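Long-range contact in uncharacterized protein (Parabacteroides merdae, PDB 4R7F), which is of unknown function but carries immunoglobulin-like beta-sandwich domains and probably belongs with the plug proteins of the type 9 secretion system: residues F229-E240 against Y249-Y257. Residues are numbered along the deposited sequence; the frame is centred on the assembly and turned at random.
Sequences FLSNKYNGMHVE and YNVELMTDY
His238 meets Asp256 and Met254 through different parts of its ring. At the edge, NE2 donates to Asp256 OD1 at 2.6 Å; the imidazole and carboxylate planes are only 8° apart, yet NE2, on the syn side, is tilted out of the carboxylate plane and the short bond is somewhat bent. Over one face lies Met254 CB, 3.9 Å from the ring centroid and almost on its normal, a CH-pi contact; the selenium of this selenomethionine stands obliquely to the same ring. Asp256 OD2 also bonds Tyr346 OH and Tyr348 OH, which ties the histidine's partner to strand 342-352. Replacing the imidazole with the methyl of an alanine is likely to leave Asp256 OD1 without this donor and Met254 CB without the ring face it packs on. The backbone evidence places the contact at the open end of the beta hairpin 239-245/248-253, on an edge of a mixed sheet: Met254 N donates to His238 O (2.9 Å), Glu240 N to Glu252 O (2.8 Å), and between them Val239 and Leu253 form an antiparallel non-hydrogen-bonded pair. With CG1 anti to its backbone N (chi1 -174°), Val251 sets that methyl 3.7 Å from Val239 CG2, while its other methyl, CG2, approaches Phe229 CD2 at 3.9 Å. Farther along, Asn232 lies over one face of Tyr249: ND2 sits 3.1 Å from CZ, toward the ring's rim, its amide plane inclined 46° to the ring, and CB adds a CH-pi contact.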
# COMPACT_ATOMS: atom_id res chain seq x y z
N PHE A 229 -19.44 -15.57 1.51
CA PHE A 229 -20.32 -16.61 2.01
C PHE A 229 -19.50 -17.67 2.73
O PHE A 229 -19.13 -18.69 2.17
CB PHE A 229 -21.22 -17.20 0.93
CG PHE A 229 -20.49 -17.88 -0.21
CD1 PHE A 229 -19.86 -17.14 -1.21
CD2 PHE A 229 -20.49 -19.27 -0.32
CE1 PHE A 229 -19.22 -17.78 -2.27
CE2 PHE A 229 -19.84 -19.91 -1.36
CZ PHE A 229 -19.20 -19.17 -2.34
N LEU A 230 -19.28 -17.38 4.01
CA LEU A 230 -18.42 -18.17 4.86
C LEU A 230 -19.15 -19.30 5.58
O LEU A 230 -18.49 -20.19 6.14
CB LEU A 230 -17.77 -17.26 5.89
CG LEU A 230 -17.01 -16.06 5.36
CD1 LEU A 230 -16.35 -15.35 6.54
CD2 LEU A 230 -15.98 -16.46 4.32
N SER A 231 -20.48 -19.29 5.56
CA SER A 231 -21.25 -20.45 5.98
C SER A 231 -22.62 -20.44 5.34
O SER A 231 -23.01 -19.44 4.72
CB SER A 231 -21.41 -20.49 7.51
OG SER A 231 -22.48 -19.69 7.93
N ASN A 232 -23.35 -21.55 5.52
CA ASN A 232 -24.78 -21.61 5.16
C ASN A 232 -25.78 -21.15 6.24
O ASN A 232 -26.98 -21.23 6.02
CB ASN A 232 -25.18 -23.02 4.67
CG ASN A 232 -24.82 -24.12 5.65
OD1 ASN A 232 -24.79 -23.94 6.86
ND2 ASN A 232 -24.53 -25.28 5.11
N LYS A 233 -25.31 -20.67 7.39
CA LYS A 233 -26.20 -20.43 8.54
C LYS A 233 -26.76 -19.02 8.49
O LYS A 233 -27.95 -18.82 8.67
CB LYS A 233 -25.48 -20.65 9.89
CG LYS A 233 -24.67 -21.93 10.02
CD LYS A 233 -25.53 -23.13 10.34
CE LYS A 233 -24.77 -24.44 10.15
NZ LYS A 233 -25.68 -25.49 9.61
N TYR A 234 -25.88 -18.05 8.26
CA TYR A 234 -26.31 -16.67 8.11
C TYR A 234 -25.99 -16.19 6.71
O TYR A 234 -25.22 -16.81 5.98
CB TYR A 234 -25.62 -15.76 9.15
CG TYR A 234 -24.12 -15.73 9.05
CD1 TYR A 234 -23.35 -16.72 9.66
CD2 TYR A 234 -23.46 -14.72 8.35
CE1 TYR A 234 -21.96 -16.71 9.57
CE2 TYR A 234 -22.07 -14.69 8.25
CZ TYR A 234 -21.33 -15.69 8.86
OH TYR A 234 -19.96 -15.68 8.79
N ASN A 235 -26.60 -15.06 6.35
CA ASN A 235 -26.36 -14.41 5.09
C ASN A 235 -25.18 -13.48 5.20
O ASN A 235 -25.22 -12.52 5.95
CB ASN A 235 -27.60 -13.61 4.69
CG ASN A 235 -28.79 -14.50 4.40
OD1 ASN A 235 -28.66 -15.61 3.87
ND2 ASN A 235 -29.95 -14.00 4.73
N GLY A 236 -24.11 -13.76 4.46
CA GLY A 236 -22.93 -12.91 4.51
C GLY A 236 -23.12 -11.61 3.72
O GLY A 236 -24.22 -11.27 3.31
N MSE A 237 -22.02 -10.90 3.53
CA MSE A 237 -22.01 -9.62 2.83
C MSE A 237 -22.56 -9.82 1.46
O MSE A 237 -22.08 -10.68 0.70
CB MSE A 237 -20.56 -9.16 2.74
CG MSE A 237 -20.37 -7.87 1.93
SE MSE A 237 -18.44 -7.47 1.89
CE MSE A 237 -18.04 -6.99 3.77
N HIS A 238 -23.55 -9.01 1.12
CA HIS A 238 -24.18 -9.00 -0.19
C HIS A 238 -24.94 -10.26 -0.51
O HIS A 238 -25.24 -10.53 -1.66
CB HIS A 238 -23.15 -8.69 -1.29
CG HIS A 238 -23.73 -7.98 -2.47
ND1 HIS A 238 -24.29 -6.72 -2.38
CD2 HIS A 238 -23.83 -8.34 -3.77
CE1 HIS A 238 -24.69 -6.33 -3.58
NE2 HIS A 238 -24.42 -7.30 -4.44
N VAL A 239 -25.31 -11.02 0.51
CA VAL A 239 -26.10 -12.24 0.29
C VAL A 239 -27.53 -12.07 0.77
O VAL A 239 -27.76 -11.72 1.91
CB VAL A 239 -25.47 -13.41 1.02
CG1 VAL A 239 -26.42 -14.59 1.06
CG2 VAL A 239 -24.12 -13.75 0.38
N GLU A 240 -28.49 -12.34 -0.11
CA GLU A 240 -29.92 -12.11 0.14
C GLU A 240 -30.52 -13.33 0.85
O GLU A 240 -31.39 -13.21 1.67
CB GLU A 240 -30.63 -11.84 -1.19
CG GLU A 240 -32.11 -11.48 -1.12
CD GLU A 240 -32.39 -10.13 -0.46
OE1 GLU A 240 -31.70 -9.13 -0.79
OE2 GLU A 240 -33.31 -10.07 0.39
N TYR A 249 -25.93 -26.27 -1.91
CA TYR A 249 -26.43 -24.99 -1.38
C TYR A 249 -26.35 -23.94 -2.46
O TYR A 249 -25.45 -23.97 -3.29
CB TYR A 249 -25.61 -24.53 -0.17
CG TYR A 249 -25.92 -25.33 1.04
CD1 TYR A 249 -27.00 -24.99 1.85
CD2 TYR A 249 -25.15 -26.43 1.39
CE1 TYR A 249 -27.30 -25.73 2.97
CE2 TYR A 249 -25.44 -27.17 2.52
CZ TYR A 249 -26.52 -26.82 3.30
OH TYR A 249 -26.82 -27.56 4.44
N ASN A 250 -27.30 -23.02 -2.45
CA ASN A 250 -27.43 -21.98 -3.44
C ASN A 250 -27.40 -20.64 -2.73
O ASN A 250 -28.21 -20.37 -1.84
CB ASN A 250 -28.76 -22.09 -4.21
CG ASN A 250 -28.72 -23.15 -5.31
OD1 ASN A 250 -28.67 -22.82 -6.48
ND2 ASN A 250 -28.74 -24.43 -4.93
N VAL A 251 -26.46 -19.81 -3.15
CA VAL A 251 -26.36 -18.46 -2.64
C VAL A 251 -26.98 -17.44 -3.58
O VAL A 251 -26.43 -17.17 -4.65
CB VAL A 251 -24.91 -18.08 -2.44
CG1 VAL A 251 -24.85 -16.71 -1.77
CG2 VAL A 251 -24.20 -19.17 -1.64
N GLU A 252 -28.10 -16.84 -3.17
CA GLU A 252 -28.70 -15.75 -3.93
C GLU A 252 -28.04 -14.46 -3.48
O GLU A 252 -28.21 -14.03 -2.34
CB GLU A 252 -30.22 -15.71 -3.74
CG GLU A 252 -30.97 -14.95 -4.85
CD GLU A 252 -32.24 -14.24 -4.36
OE1 GLU A 252 -32.66 -14.51 -3.22
OE2 GLU A 252 -32.82 -13.40 -5.10
N LEU A 253 -27.27 -13.84 -4.36
CA LEU A 253 -26.66 -12.58 -4.06
C LEU A 253 -27.72 -11.51 -4.23
O LEU A 253 -28.64 -11.64 -5.04
CB LEU A 253 -25.49 -12.27 -5.00
CG LEU A 253 -24.26 -13.15 -4.99
CD1 LEU A 253 -23.21 -12.69 -6.02
CD2 LEU A 253 -23.67 -13.11 -3.64
N MSE A 254 -27.57 -10.45 -3.46
CA MSE A 254 -28.37 -9.26 -3.59
C MSE A 254 -28.18 -8.72 -4.98
O MSE A 254 -27.16 -8.98 -5.64
CB MSE A 254 -27.90 -8.21 -2.59
CG MSE A 254 -28.32 -8.59 -1.16
SE MSE A 254 -27.61 -7.20 0.05
CE MSE A 254 -28.45 -7.95 1.68
N THR A 255 -29.18 -8.00 -5.43
CA THR A 255 -29.24 -7.50 -6.79
C THR A 255 -28.22 -6.39 -6.98
O THR A 255 -28.05 -5.53 -6.12
CB THR A 255 -30.66 -7.05 -7.13
OG1 THR A 255 -31.50 -8.20 -7.07
CG2 THR A 255 -30.75 -6.46 -8.54
N ASP A 256 -27.52 -6.45 -8.10
CA ASP A 256 -26.55 -5.43 -8.46
C ASP A 256 -27.17 -4.48 -9.46
O ASP A 256 -28.01 -4.90 -10.24
CB ASP A 256 -25.29 -6.07 -9.05
CG ASP A 256 -24.51 -6.90 -8.03
OD1 ASP A 256 -24.41 -6.44 -6.89
OD2 ASP A 256 -23.94 -7.97 -8.40
N TYR A 257 -26.72 -3.21 -9.45
CA TYR A 257 -27.23 -2.18 -10.34
C TYR A 257 -26.03 -1.47 -10.97
O TYR A 257 -24.94 -1.53 -10.43
CB TYR A 257 -28.13 -1.18 -9.57
CG TYR A 257 -29.34 -1.83 -8.86
CD1 TYR A 257 -29.23 -2.34 -7.57
CD2 TYR A 257 -30.56 -1.95 -9.51
CE1 TYR A 257 -30.30 -2.96 -6.95
CE2 TYR A 257 -31.64 -2.55 -8.90
CZ TYR A 257 -31.50 -3.05 -7.61
OH TYR A 257 -32.54 -3.69 -7.01
O HOH W 1 -31.50 -7.71 -3.63